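Local coordinates for MupZ (PDB 6FXD), which probably acts as the epoxide hydrolase that works with a Rieske oxygenase to create oxygen heterocycles during mupirocin biosynthesis, at residues M27-I32 and R103-G108; L58-S63 and C71-S76; G80-L85 and D114-P119; A45-K50 and V86-L91; E38-Y43 and H97-V102. All coordinates share one frame; numbering follows the deposited sequence. Where two conformers were deposited one is given.

Contact 1: M27-I32 and R103-G108; sequences MPYFEI and RYEVHG
Arg-103 lays its guanidinium flat over one face of the Tyr-29 ring, the planes 11° apart and Arg-103 CZ 3.5 Å from the ring centroid, a stacked cation-pi pair. The two side chains leave adjacent antiparallel strands; a bend at chi3 (-31°) of Arg-103 turns the guanidinium over the ring. From there NH1 of Arg-103 reaches OE2 of Glu-105 on its own strand at 2.7 Å, a salt bridge in the guanidinium plane that meets the carboxylate from above. Glu-105 OE1 accepts His-107 NE2 at 2.8 Å through its anti lone pair, while the Met-27 methyl, CE, sits 3.3 Å from the same OE1. The strands are tied by two bonds between Met-27 and Glu-105 and by Tyr-29 N donating to Arg-103 O at 2.9 Å. On the other face of the sheet, Pro-28 CB meets the edge of the Tyr-104 ring, 3.8 Å from CD1. Across the interface, the bond between Tyr-29 OH and Glu-105 OE1 is made in both directions, and Glu-105 of the second subunit also forms a salt bridge with Arg-103 NH2. A leucine at Tyr-29 would probably cost the Arg-103 guanidinium its flat support and Glu-105 of the second subunit its hydroxyl partner. A cation-pi stack is joined to a hydrogen-bond and salt-bridge network across the interface, and the stack and two carboxylate bonds probably hold the guanidinium flat.

Contact 2: L58-S63 and C71-S76; sequences LYYGFS and CREVYS
This beta hairpin, strands 57-65 and 68-75, opens with a classic bulge: Leu-58 and Tyr-59 both face Val-74, whose O accepts Leu-58 N at 2.8 Å and, weakly, Tyr-59 N. Beyond it the pairing is regular, with Val-74 N bonded to Tyr-59 O and Gly-61 exchanging two bonds with Arg-72. On one face of the hairpin, Cys-71 carries its SG anti to the backbone N (chi1 -164°), which sets the sulfur against two rings at once, over a face of Tyr-60 and over a face of Phe-62, 3.8 Å from each centroid. Glu-73 runs alongside Tyr-60, and a water joins Tyr-60 OH to Glu-73 OE2. The other carboxylate oxygen, Glu-73 OE1, accepts Tyr-75 OH at 2.7 Å. On the reverse face, Arg-72 crosses Tyr-59 with its CD 3.7 Å from Tyr-59 CE1. The Tyr-59 hydroxyl overlies the rim of the nearly parallel guanidinium, whose NH1 bonds to Ala-141 O of the second subunit. Helix 37-51 packs on Tyr-60 and Phe-62, and helix 78-94 on Glu-73 and Tyr-75; strand 24-31 continues the sheet beside 68-75, while 57-65 pairs with an antiparallel strand of the second subunit.

Contact 3: G80-L85 and D114-P119; sequences GLLNHL and DKLRGP
Leu-82 and Leu-116 both hold CG anti to the carbonyl carbon (chi1 -60° and -61°), which sends their branches toward each other between helix 78-94 and the segment after helix 110-113, where Leu-82 CD2 meets Leu-116 CD2 at 3.6 Å. One residue earlier, Leu-81 takes the other common choice, CG opposite its backbone N (chi1 178°), so that its CD2 comes to Leu-116 CD1 at 3.9 Å, the two side chains crossing at about a right angle. Leu-116 therefore spreads its two methyls over two consecutive helix residues, CD1 to one and CD2 to the other. Leu-82 CD2 is in turn shared: Pro-119 CB lies 3.6 Å from it, and the pyrrolidine ring adds a rigid apolar surface at the outer side of the contact. Leu-82 CD1 approaches the backbone O of Lys-115 at 4.0 Å, a packing distance only. Toward the sheet, Leu-116 continues onto Val-106 and Leu-81 onto Tyr-104, both on strand 100-108. The polar end of Lys-115 belongs to a salt bridge with Glu-112. The irregular segment after helix 110-113 thus packs on helix 78-94 at the rim of the apolar layer between that helix and the sheet of a ferredoxin-like alpha+beta fold.

Contact 4: A45-K50 and V86-L91; sequences AVFIEK and VNIAEL
Lys-50 begins with CB 3.6 Å from Leu-91 CD1. Its CG touches Ile-88 CD1 and the amide nitrogen of Asn-87; then a bend at chi2 (73°) turns the chain along Asn-87. Lys-50 CD comes to Asn-87 OD1 at 4.1 Å, and Lys-50 CE lies 3.2 Å from Asn-87 OD1. At the tip Lys-50 NZ stays 3.7 Å from Asn-87 OD1, with Glu-90 OE1 farther off, too distant for a direct bond. The carbonyl of Lys-50 is used as well: Asn-87 ND2 donates to Lys-50 O at 3.2 Å, from well above the carbonyl plane, 69° out of it, though within its own amide plane. ND2 also bonds to Glu-54. Around this polar end the helices 37-51 and 78-94 run roughly antiparallel and meet through hydrocarbon. Phe-47 CD2 abuts Ile-88 CG1 at 3.5 Å, Leu-91 CB lies over a face of the Phe-47 ring in a CH-pi contact, and Val-46 CG1 closes on Leu-91 CD2 at 3.7 Å. Replacing Asn-87 with an alanine would probably leave Lys-50 O without this amide partner and remove the link to Glu-54, opening a gap beside the lysine chain. The contact joins the helices mainly by apolar contact, with one long, steeply tilted amide bond added where the packing reaches the lysine.

Contact 5: E38-Y43 and H97-V102; sequences EAFKAY and HLASIV
Ala-39 is the first residue of helix 37-51 in this region to meet the turn before strand 100-108: its CB stands 4.2 Å from Leu-98 CD1, and Leu-98 CD1 also lies 4.0 Å from Ala-39 C. Phe-40 follows and does most of the work on the helix side. The Phe-40 N is 3.9 Å from Leu-98 CD1, so the leucine methyl rests against the helix backbone itself. The ring, with CG anti to the backbone N (chi1 -175°), is carried away from the helix so that Leu-98 CB comes to its edge, near the ring plane, while Phe-40 CE2 reaches Ala-99 CB at 3.9 Å. The ring also sits edge-to-face with Phe-30 of strand 24-31 and touches Ile-32, which ties the contact to the sheet. One helical turn on from Ala-39, Tyr-43 presents CD2 to Leu-98 CD1 at 3.6 Å, the two side chains crossing at about a right angle; Tyr-43 also packs on Ala-95. Leu-98 CD1 is thus the common point, met in order by Ala-39, Phe-40 and Tyr-43, and set there by a side chain whose CG lies anti to its carbonyl carbon (chi1 -66°). Ala-99, next in sequence, adds its small methyl to the ring of Phe-40 before the chain enters strand 100-108, where Ser-100 pairs with Glu-31 by a backbone hydrogen bond. Every contact between the two segments is van der Waals packing, so the join depends on shape: one leucine methyl inserted among three helix residues, and one alanine methyl set against a ring.

Strands 24-31 to 100-108, with their two helices, form a ferredoxin-like unit, to which strand 126-135 adds a parallel fifth strand. Contacts 1 and 2, with centres about 11 Å apart, lie in one sheet, where strand 24-31 sits between 68-75 and 100-108. Contacts 4 and 5 share helix 37-51, and contacts 3 and 4 share helix 78-94; contacts 3 and 5 lie farthest apart, about 23 Å between centres. Along the chain contacts 1, 5, 4 and 2 open in that order, contact 2 closes first, and contact 3 begins afterwards. Contact 1 carries a polar network to the second subunit, whereas at contact 2 the sheet itself runs on, consistent with a tightly joined pair of subunits.

Contact 1: M27-I32 and R103-G108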
# COMPACT_ATOMS: atom_id res chain seq x y z
N MET A 27 14.69 15.87 7.62
CA MET A 27 15.68 16.66 6.89
C MET A 27 15.65 18.11 7.37
O MET A 27 14.85 18.91 6.87
CB MET A 27 15.45 16.63 5.38
CG MET A 27 15.54 15.23 4.78
SD MET A 27 15.64 15.22 2.99
CE MET A 27 14.07 16.00 2.57
N PRO A 28 16.50 18.48 8.32
CA PRO A 28 16.71 19.91 8.59
C PRO A 28 17.64 20.52 7.55
O PRO A 28 18.61 19.89 7.12
CB PRO A 28 17.41 19.89 9.94
CG PRO A 28 18.17 18.59 9.92
CD PRO A 28 17.28 17.61 9.21
N TYR A 29 17.32 21.75 7.15
CA TYR A 29 18.15 22.57 6.27
C TYR A 29 18.67 23.74 7.09
O TYR A 29 17.88 24.42 7.76
CB TYR A 29 17.35 23.09 5.05
CG TYR A 29 17.01 22.00 4.07
CD1 TYR A 29 15.99 21.11 4.34
CD2 TYR A 29 17.72 21.85 2.87
CE1 TYR A 29 15.64 20.11 3.42
CE2 TYR A 29 17.40 20.85 1.96
CZ TYR A 29 16.35 19.98 2.24
OH TYR A 29 16.03 18.98 1.36
N PHE A 30 19.98 23.97 7.04
CA PHE A 30 20.64 24.95 7.89
C PHE A 30 21.14 26.12 7.07
O PHE A 30 21.70 25.94 5.98
CB PHE A 30 21.85 24.34 8.62
CG PHE A 30 21.53 23.12 9.42
CD1 PHE A 30 21.54 21.86 8.84
CD2 PHE A 30 21.27 23.21 10.78
CE1 PHE A 30 21.27 20.72 9.59
CE2 PHE A 30 21.01 22.07 11.54
CZ PHE A 30 21.00 20.83 10.93
N GLU A 31 20.96 27.33 7.60
CA GLU A 31 21.61 28.52 7.09
C GLU A 31 22.80 28.77 8.03
O GLU A 31 22.59 29.08 9.19
CB GLU A 31 20.65 29.70 7.09
CG GLU A 31 21.25 30.96 6.48
CD GLU A 31 20.27 32.11 6.40
OE1 GLU A 31 19.09 31.87 6.06
OE2 GLU A 31 20.69 33.26 6.69
N ILE A 32 24.01 28.63 7.51
CA ILE A 32 25.23 28.68 8.32
C ILE A 32 26.00 29.93 7.91
O ILE A 32 26.43 30.03 6.76
CB ILE A 32 26.10 27.43 8.10
CG1 ILE A 32 25.26 26.15 8.25
CG2 ILE A 32 27.26 27.41 9.10
CD1 ILE A 32 25.90 24.94 7.64
N ARG A 103 14.34 25.21 7.19
CA ARG A 103 13.33 24.28 6.70
C ARG A 103 13.52 22.99 7.48
O ARG A 103 14.65 22.62 7.79
CB ARG A 103 13.48 24.00 5.19
CG ARG A 103 12.20 23.48 4.54
CD ARG A 103 12.38 22.71 3.21
NE ARG A 103 13.53 23.14 2.42
CZ ARG A 103 14.03 22.48 1.37
NH1 ARG A 103 13.49 21.34 0.96
NH2 ARG A 103 15.07 22.97 0.74
N TYR A 104 12.42 22.32 7.82
CA TYR A 104 12.50 21.03 8.51
C TYR A 104 11.40 20.14 7.96
O TYR A 104 10.21 20.38 8.21
CB TYR A 104 12.40 21.21 10.03
CG TYR A 104 12.56 19.92 10.80
CD1 TYR A 104 13.80 19.29 10.89
CD2 TYR A 104 11.47 19.32 11.42
CE1 TYR A 104 13.95 18.11 11.59
CE2 TYR A 104 11.61 18.13 12.12
CZ TYR A 104 12.85 17.54 12.20
OH TYR A 104 13.00 16.36 12.89
N GLU A 105 11.79 19.12 7.21
CA GLU A 105 10.84 18.22 6.57
C GLU A 105 10.86 16.86 7.24
O GLU A 105 11.92 16.37 7.64
CB GLU A 105 11.18 18.00 5.09
CG GLU A 105 11.17 19.25 4.30
CD GLU A 105 11.34 19.02 2.80
OE1 GLU A 105 11.37 17.85 2.34
OE2 GLU A 105 11.47 20.03 2.09
N VAL A 106 9.70 16.22 7.32
CA VAL A 106 9.58 14.88 7.86
C VAL A 106 8.77 14.07 6.86
O VAL A 106 7.64 14.45 6.53
CB VAL A 106 8.91 14.86 9.24
CG1 VAL A 106 8.78 13.44 9.73
CG2 VAL A 106 9.74 15.68 10.25
N HIS A 107 9.33 12.96 6.39
CA HIS A 107 8.69 12.09 5.41
C HIS A 107 8.48 10.71 6.00
O HIS A 107 9.38 10.17 6.65
CB HIS A 107 9.56 11.93 4.17
CG HIS A 107 9.86 13.21 3.45
ND1 HIS A 107 9.44 13.44 2.16
CD2 HIS A 107 10.51 14.33 3.85
CE1 HIS A 107 9.85 14.64 1.78
NE2 HIS A 107 10.49 15.20 2.79
N GLY A 108 7.32 10.12 5.74
CA GLY A 108 7.01 8.80 6.24
C GLY A 108 5.54 8.47 6.07
O GLY A 108 4.76 9.31 5.62

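Contact 2: L58-S63 and C71-S76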
# COMPACT_ATOMS: atom_id res chain seq x y z
N LEU A 58 19.11 4.49 11.08
CA LEU A 58 19.64 3.72 9.96
C LEU A 58 20.62 4.51 9.10
O LEU A 58 21.48 3.90 8.46
CB LEU A 58 18.49 3.23 9.08
CG LEU A 58 17.38 2.47 9.79
CD1 LEU A 58 16.23 2.16 8.83
CD2 LEU A 58 17.90 1.19 10.44
N TYR A 59 20.47 5.83 9.02
CA TYR A 59 21.34 6.66 8.21
C TYR A 59 21.35 8.06 8.81
O TYR A 59 20.30 8.56 9.22
CB TYR A 59 20.79 6.75 6.78
CG TYR A 59 21.71 7.42 5.80
CD1 TYR A 59 21.70 8.80 5.64
CD2 TYR A 59 22.55 6.67 4.98
CE1 TYR A 59 22.53 9.43 4.73
CE2 TYR A 59 23.37 7.28 4.07
CZ TYR A 59 23.36 8.66 3.94
OH TYR A 59 24.19 9.28 3.03
N TYR A 60 22.52 8.69 8.85
CA TYR A 60 22.63 10.04 9.41
C TYR A 60 23.82 10.69 8.72
O TYR A 60 24.97 10.34 9.01
CB TYR A 60 22.83 9.96 10.92
CG TYR A 60 22.73 11.27 11.66
CD1 TYR A 60 21.50 11.84 11.98
CD2 TYR A 60 23.89 11.92 12.10
CE1 TYR A 60 21.43 13.02 12.71
CE2 TYR A 60 23.82 13.09 12.80
CZ TYR A 60 22.60 13.64 13.12
OH TYR A 60 22.59 14.82 13.82
N GLY A 61 23.57 11.63 7.82
CA GLY A 61 24.64 12.21 7.03
C GLY A 61 24.42 13.68 6.71
O GLY A 61 23.29 14.10 6.43
N PHE A 62 25.51 14.44 6.72
CA PHE A 62 25.49 15.88 6.49
C PHE A 62 26.03 16.20 5.10
O PHE A 62 27.07 15.68 4.69
CB PHE A 62 26.33 16.63 7.52
CG PHE A 62 25.71 16.69 8.89
CD1 PHE A 62 24.75 17.66 9.21
CD2 PHE A 62 26.07 15.76 9.86
CE1 PHE A 62 24.20 17.71 10.49
CE2 PHE A 62 25.51 15.80 11.12
CZ PHE A 62 24.58 16.77 11.43
N SER A 63 25.34 17.09 4.39
CA SER A 63 25.72 17.54 3.05
C SER A 63 25.65 19.05 2.98
O SER A 63 24.97 19.69 3.78
CB SER A 63 24.79 16.99 1.97
OG SER A 63 24.70 15.58 2.04
N CYS A 71 20.97 17.77 6.80
CA CYS A 71 21.15 16.44 7.37
C CYS A 71 20.06 15.52 6.84
O CYS A 71 18.89 15.89 6.82
CB CYS A 71 21.11 16.49 8.89
SG CYS A 71 21.78 14.96 9.64
N ARG A 72 20.45 14.32 6.39
CA ARG A 72 19.50 13.28 6.00
C ARG A 72 19.48 12.27 7.14
O ARG A 72 20.49 11.63 7.41
CB ARG A 72 19.95 12.63 4.69
CG ARG A 72 18.88 11.70 4.07
CD ARG A 72 19.43 10.68 3.08
NE ARG A 72 20.33 11.33 2.13
CZ ARG A 72 21.04 10.70 1.19
NH1 ARG A 72 20.95 9.39 1.06
NH2 ARG A 72 21.84 11.40 0.40
N GLU A 73 18.35 12.17 7.83
CA GLU A 73 18.20 11.32 9.01
C GLU A 73 17.14 10.28 8.70
O GLU A 73 15.98 10.64 8.47
CB GLU A 73 17.77 12.16 10.20
CG GLU A 73 18.48 13.51 10.31
CD GLU A 73 18.08 14.33 11.52
OE1 GLU A 73 17.28 13.83 12.34
OE2 GLU A 73 18.56 15.48 11.64
N VAL A 74 17.51 9.01 8.73
CA VAL A 74 16.58 7.92 8.41
C VAL A 74 16.45 7.04 9.65
O VAL A 74 17.46 6.55 10.17
CB VAL A 74 17.04 7.12 7.19
CG1 VAL A 74 16.01 6.05 6.87
CG2 VAL A 74 17.26 8.05 5.99
N TYR A 75 15.21 6.84 10.11
CA TYR A 75 14.93 6.08 11.31
C TYR A 75 14.01 4.91 10.98
O TYR A 75 13.20 5.00 10.06
CB TYR A 75 14.27 6.96 12.39
CG TYR A 75 15.14 8.16 12.72
CD1 TYR A 75 16.21 8.05 13.60
CD2 TYR A 75 14.91 9.39 12.11
CE1 TYR A 75 17.03 9.13 13.87
CE2 TYR A 75 15.72 10.47 12.37
CZ TYR A 75 16.77 10.35 13.26
OH TYR A 75 17.58 11.44 13.52
N SER A 76 14.13 3.82 11.74
CA SER A 76 13.33 2.65 11.40
C SER A 76 11.84 2.86 11.62
O SER A 76 11.03 2.14 11.02
CB SER A 76 13.85 1.41 12.13
OG SER A 76 13.86 1.61 13.52
O HOH W 1 19.94 15.98 14.11

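Contact 3: G80-L85 and D114-P119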
# COMPACT_ATOMS: atom_id res chain seq x y z
N GLY A 80 11.98 5.93 16.57
CA GLY A 80 13.40 6.20 16.40
C GLY A 80 13.70 7.69 16.32
O GLY A 80 14.69 8.17 16.87
N LEU A 81 12.85 8.43 15.60
CA LEU A 81 13.05 9.88 15.50
C LEU A 81 12.84 10.55 16.85
O LEU A 81 13.61 11.43 17.24
CB LEU A 81 12.16 10.47 14.39
CG LEU A 81 12.19 11.99 14.17
CD1 LEU A 81 13.61 12.55 14.10
CD2 LEU A 81 11.41 12.39 12.90
N LEU A 82 11.82 10.12 17.60
CA LEU A 82 11.62 10.66 18.94
C LEU A 82 12.81 10.33 19.84
O LEU A 82 13.23 11.17 20.64
CB LEU A 82 10.30 10.17 19.52
CG LEU A 82 9.08 10.57 18.68
CD1 LEU A 82 7.76 10.00 19.20
CD2 LEU A 82 9.00 12.09 18.50
N ASN A 83 13.36 9.12 19.73
CA ASN A 83 14.52 8.78 20.56
C ASN A 83 15.70 9.68 20.22
O ASN A 83 16.48 10.04 21.12
CB ASN A 83 14.93 7.32 20.40
CG ASN A 83 13.93 6.36 20.97
OD1 ASN A 83 13.07 6.73 21.76
ND2 ASN A 83 14.04 5.09 20.58
N HIS A 84 15.85 10.04 18.94
CA HIS A 84 16.95 10.92 18.54
C HIS A 84 16.79 12.30 19.15
O HIS A 84 17.77 12.90 19.63
CB HIS A 84 16.98 11.03 17.02
CG HIS A 84 17.97 12.04 16.51
ND1 HIS A 84 19.34 11.83 16.57
CD2 HIS A 84 17.80 13.24 15.90
CE1 HIS A 84 19.96 12.87 16.04
NE2 HIS A 84 19.05 13.73 15.62
N LEU A 85 15.57 12.83 19.14
CA LEU A 85 15.28 14.12 19.74
C LEU A 85 15.74 14.17 21.19
O LEU A 85 16.35 15.15 21.62
CB LEU A 85 13.77 14.37 19.66
CG LEU A 85 13.28 15.79 19.42
CD1 LEU A 85 13.65 16.17 18.00
CD2 LEU A 85 11.78 15.87 19.63
N ASP A 114 1.52 10.51 12.23
CA ASP A 114 0.55 10.85 13.27
C ASP A 114 1.19 10.86 14.65
O ASP A 114 0.78 11.64 15.52
CB ASP A 114 -0.63 9.87 13.24
CG ASP A 114 -1.56 10.10 12.06
OD1 ASP A 114 -1.46 11.15 11.40
OD2 ASP A 114 -2.40 9.22 11.79
N LYS A 115 2.19 10.00 14.88
CA LYS A 115 2.88 9.95 16.17
C LYS A 115 3.87 11.09 16.35
O LYS A 115 4.34 11.30 17.48
CB LYS A 115 3.60 8.61 16.33
CG LYS A 115 2.69 7.39 16.18
CD LYS A 115 3.50 6.10 16.08
CE LYS A 115 2.59 4.90 15.81
NZ LYS A 115 3.32 3.61 15.65
N LEU A 116 4.18 11.84 15.29
CA LEU A 116 5.18 12.89 15.31
C LEU A 116 4.60 14.30 15.32
O LEU A 116 5.31 15.23 15.70
CB LEU A 116 6.11 12.75 14.10
CG LEU A 116 6.92 11.45 14.00
CD1 LEU A 116 7.69 11.33 12.69
CD2 LEU A 116 7.86 11.31 15.21
N ARG A 117 3.33 14.48 14.90
CA ARG A 117 2.79 15.83 14.73
C ARG A 117 2.74 16.59 16.05
O ARG A 117 2.96 17.81 16.08
CB ARG A 117 1.43 15.78 14.04
CG ARG A 117 1.52 15.29 12.60
CD ARG A 117 0.17 15.26 11.90
NE ARG A 117 0.28 14.78 10.51
CZ ARG A 117 0.49 15.55 9.44
NH1 ARG A 117 0.60 16.87 9.57
NH2 ARG A 117 0.56 15.01 8.24
N GLY A 118 2.47 15.90 17.15
CA GLY A 118 2.46 16.51 18.46
C GLY A 118 3.86 16.84 18.97
O GLY A 118 4.18 18.00 19.23
N PRO A 119 4.71 15.82 19.12
CA PRO A 119 6.07 16.06 19.64
C PRO A 119 6.90 17.03 18.82
O PRO A 119 7.74 17.73 19.39
CB PRO A 119 6.70 14.66 19.66
CG PRO A 119 5.57 13.71 19.66
CD PRO A 119 4.43 14.38 18.97

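Contact 4: A45-K50 and V86-L91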
# COMPACT_ATOMS: atom_id res chain seq x y z
N ALA A 45 30.87 15.94 13.31
CA ALA A 45 31.46 14.69 13.78
C ALA A 45 30.94 14.33 15.16
O ALA A 45 30.71 13.16 15.46
CB ALA A 45 32.99 14.81 13.82
N VAL A 46 30.72 15.35 16.00
CA VAL A 46 30.17 15.12 17.33
C VAL A 46 28.73 14.61 17.24
O VAL A 46 28.35 13.67 17.95
CB VAL A 46 30.29 16.41 18.16
CG1 VAL A 46 29.66 16.25 19.55
CG2 VAL A 46 31.75 16.86 18.27
N PHE A 47 27.92 15.23 16.36
CA PHE A 47 26.54 14.78 16.25
C PHE A 47 26.45 13.38 15.65
O PHE A 47 25.60 12.59 16.07
CB PHE A 47 25.75 15.75 15.40
CG PHE A 47 25.27 16.95 16.14
CD1 PHE A 47 26.16 17.96 16.47
CD2 PHE A 47 23.96 17.05 16.54
CE1 PHE A 47 25.73 19.07 17.18
CE2 PHE A 47 23.52 18.16 17.23
CZ PHE A 47 24.42 19.17 17.55
N ILE A 48 27.32 13.06 14.69
CA ILE A 48 27.32 11.72 14.11
C ILE A 48 27.70 10.68 15.16
O ILE A 48 27.11 9.60 15.25
CB ILE A 48 28.25 11.66 12.89
CG1 ILE A 48 27.64 12.44 11.72
CG2 ILE A 48 28.51 10.23 12.51
CD1 ILE A 48 28.63 12.83 10.66
N GLU A 49 28.73 10.97 15.96
CA GLU A 49 29.11 9.99 16.96
C GLU A 49 27.98 9.72 17.93
O GLU A 49 27.73 8.56 18.31
CB GLU A 49 30.34 10.51 17.70
CG GLU A 49 31.05 9.45 18.59
CD GLU A 49 30.39 9.23 19.94
OE1 GLU A 49 29.77 10.17 20.48
OE2 GLU A 49 30.52 8.10 20.48
N LYS A 50 27.32 10.78 18.39
CA LYS A 50 26.24 10.62 19.35
C LYS A 50 25.08 9.82 18.75
O LYS A 50 24.54 8.92 19.38
CB LYS A 50 25.77 12.01 19.80
CG LYS A 50 24.82 12.04 20.98
CD LYS A 50 25.53 11.72 22.29
CE LYS A 50 24.54 11.79 23.45
NZ LYS A 50 24.92 10.92 24.59
N VAL A 86 15.45 13.11 21.95
CA VAL A 86 15.88 13.05 23.35
C VAL A 86 17.40 12.92 23.44
O VAL A 86 18.04 13.55 24.30
CB VAL A 86 15.18 11.89 24.08
CG1 VAL A 86 15.74 11.74 25.50
CG2 VAL A 86 13.67 12.12 24.11
N ASN A 87 17.99 12.08 22.59
CA ASN A 87 19.42 11.80 22.67
C ASN A 87 20.25 13.05 22.38
O ASN A 87 21.28 13.30 23.02
CB ASN A 87 19.77 10.70 21.67
CG ASN A 87 21.24 10.28 21.70
OD1 ASN A 87 21.83 10.13 22.77
ND2 ASN A 87 21.82 10.06 20.53
N ILE A 88 19.80 13.85 21.41
CA ILE A 88 20.57 14.96 20.88
C ILE A 88 20.23 16.28 21.55
O ILE A 88 20.86 17.30 21.23
CB ILE A 88 20.39 15.04 19.35
CG1 ILE A 88 21.70 15.44 18.68
CG2 ILE A 88 19.19 15.95 18.98
CD1 ILE A 88 22.67 14.29 18.54
N ALA A 89 19.27 16.30 22.48
CA ALA A 89 18.77 17.56 23.01
C ALA A 89 19.89 18.40 23.60
O ALA A 89 19.99 19.60 23.32
CB ALA A 89 17.68 17.30 24.05
N GLU A 90 20.75 17.77 24.40
CA GLU A 90 21.83 18.49 25.04
C GLU A 90 22.83 19.04 24.03
O GLU A 90 23.27 20.19 24.16
CB GLU A 90 22.51 17.58 26.06
CG GLU A 90 21.66 17.26 27.26
CD GLU A 90 21.04 15.88 27.16
OE1 GLU A 90 21.68 15.01 26.53
OE2 GLU A 90 19.94 15.66 27.70
N LEU A 91 23.21 18.24 23.03
CA LEU A 91 24.13 18.71 22.00
C LEU A 91 23.52 19.83 21.17
O LEU A 91 24.20 20.80 20.83
CB LEU A 91 24.51 17.55 21.07
CG LEU A 91 25.70 16.69 21.48
CD1 LEU A 91 25.91 15.60 20.44
CD2 LEU A 91 26.94 17.54 21.62

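Contact 5: E38-Y43 and H97-V102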
# COMPACT_ATOMS: atom_id res chain seq x y z
N GLU A 38 33.15 26.30 9.20
CA GLU A 38 34.12 25.26 9.56
C GLU A 38 33.85 24.69 10.95
O GLU A 38 34.02 23.48 11.18
CB GLU A 38 35.56 25.78 9.44
CG GLU A 38 35.97 26.11 8.01
CD GLU A 38 35.63 25.01 7.02
OE1 GLU A 38 35.90 23.82 7.33
OE2 GLU A 38 35.10 25.33 5.93
N ALA A 39 33.43 25.54 11.88
CA ALA A 39 33.02 25.05 13.19
C ALA A 39 31.80 24.15 13.09
O ALA A 39 31.71 23.12 13.77
CB ALA A 39 32.75 26.23 14.14
N PHE A 40 30.81 24.53 12.26
CA PHE A 40 29.66 23.67 12.05
C PHE A 40 30.08 22.29 11.54
O PHE A 40 29.64 21.27 12.06
CB PHE A 40 28.70 24.34 11.06
CG PHE A 40 27.39 23.60 10.85
CD1 PHE A 40 27.32 22.53 9.97
CD2 PHE A 40 26.25 23.97 11.54
CE1 PHE A 40 26.13 21.84 9.78
CE2 PHE A 40 25.04 23.29 11.35
CZ PHE A 40 24.97 22.22 10.49
N LYS A 41 30.96 22.26 10.53
CA LYS A 41 31.42 20.99 10.00
C LYS A 41 32.16 20.15 11.05
O LYS A 41 32.04 18.93 11.09
CB LYS A 41 32.27 21.23 8.75
CG LYS A 41 31.43 21.78 7.60
CD LYS A 41 32.23 21.88 6.30
CE LYS A 41 31.34 22.38 5.13
NZ LYS A 41 32.00 22.19 3.83
N ALA A 42 32.94 20.80 11.92
CA ALA A 42 33.61 20.07 12.99
C ALA A 42 32.59 19.44 13.94
O ALA A 42 32.75 18.28 14.36
CB ALA A 42 34.53 21.02 13.74
N TYR A 43 31.56 20.20 14.32
CA TYR A 43 30.55 19.66 15.22
C TYR A 43 29.77 18.52 14.59
O TYR A 43 29.16 17.73 15.30
CB TYR A 43 29.59 20.74 15.68
CG TYR A 43 30.00 21.36 16.96
CD1 TYR A 43 29.78 20.69 18.15
CD2 TYR A 43 30.62 22.59 16.99
CE1 TYR A 43 30.17 21.26 19.35
CE2 TYR A 43 31.01 23.16 18.19
CZ TYR A 43 30.78 22.49 19.36
OH TYR A 43 31.17 23.06 20.56
N HIS A 97 24.26 27.89 18.46
CA HIS A 97 24.58 29.23 17.99
C HIS A 97 25.26 29.28 16.62
O HIS A 97 25.47 30.37 16.09
CB HIS A 97 25.42 29.97 19.04
CG HIS A 97 24.69 30.19 20.33
ND1 HIS A 97 23.57 30.99 20.42
CD2 HIS A 97 24.91 29.71 21.57
CE1 HIS A 97 23.13 30.99 21.67
NE2 HIS A 97 23.93 30.22 22.39
N LEU A 98 25.57 28.13 16.02
CA LEU A 98 26.34 28.12 14.78
C LEU A 98 25.50 28.31 13.53
O LEU A 98 26.06 28.64 12.48
CB LEU A 98 27.14 26.81 14.68
CG LEU A 98 28.22 26.69 15.76
CD1 LEU A 98 28.93 25.38 15.55
CD2 LEU A 98 29.18 27.88 15.69
N ALA A 99 24.20 28.08 13.61
CA ALA A 99 23.37 28.12 12.41
C ALA A 99 21.92 28.27 12.83
O ALA A 99 21.58 28.18 14.01
CB ALA A 99 23.56 26.84 11.60
N SER A 100 21.06 28.50 11.84
CA SER A 100 19.62 28.46 12.07
C SER A 100 19.00 27.44 11.12
O SER A 100 19.50 27.22 10.01
CB SER A 100 18.97 29.84 11.91
OG SER A 100 19.27 30.40 10.65
N ILE A 101 17.95 26.79 11.58
CA ILE A 101 17.22 25.85 10.74
C ILE A 101 16.13 26.62 10.02
O ILE A 101 15.28 27.25 10.66
CB ILE A 101 16.64 24.69 11.56
CG1 ILE A 101 17.78 23.78 12.02
CG2 ILE A 101 15.68 23.87 10.71
CD1 ILE A 101 17.39 22.66 12.96
N VAL A 102 16.19 26.62 8.69
CA VAL A 102 15.25 27.38 7.87
C VAL A 102 14.17 26.52 7.23
O VAL A 102 13.17 27.08 6.75
CB VAL A 102 15.98 28.22 6.80
CG1 VAL A 102 16.85 29.29 7.48
CG2 VAL A 102 16.83 27.33 5.89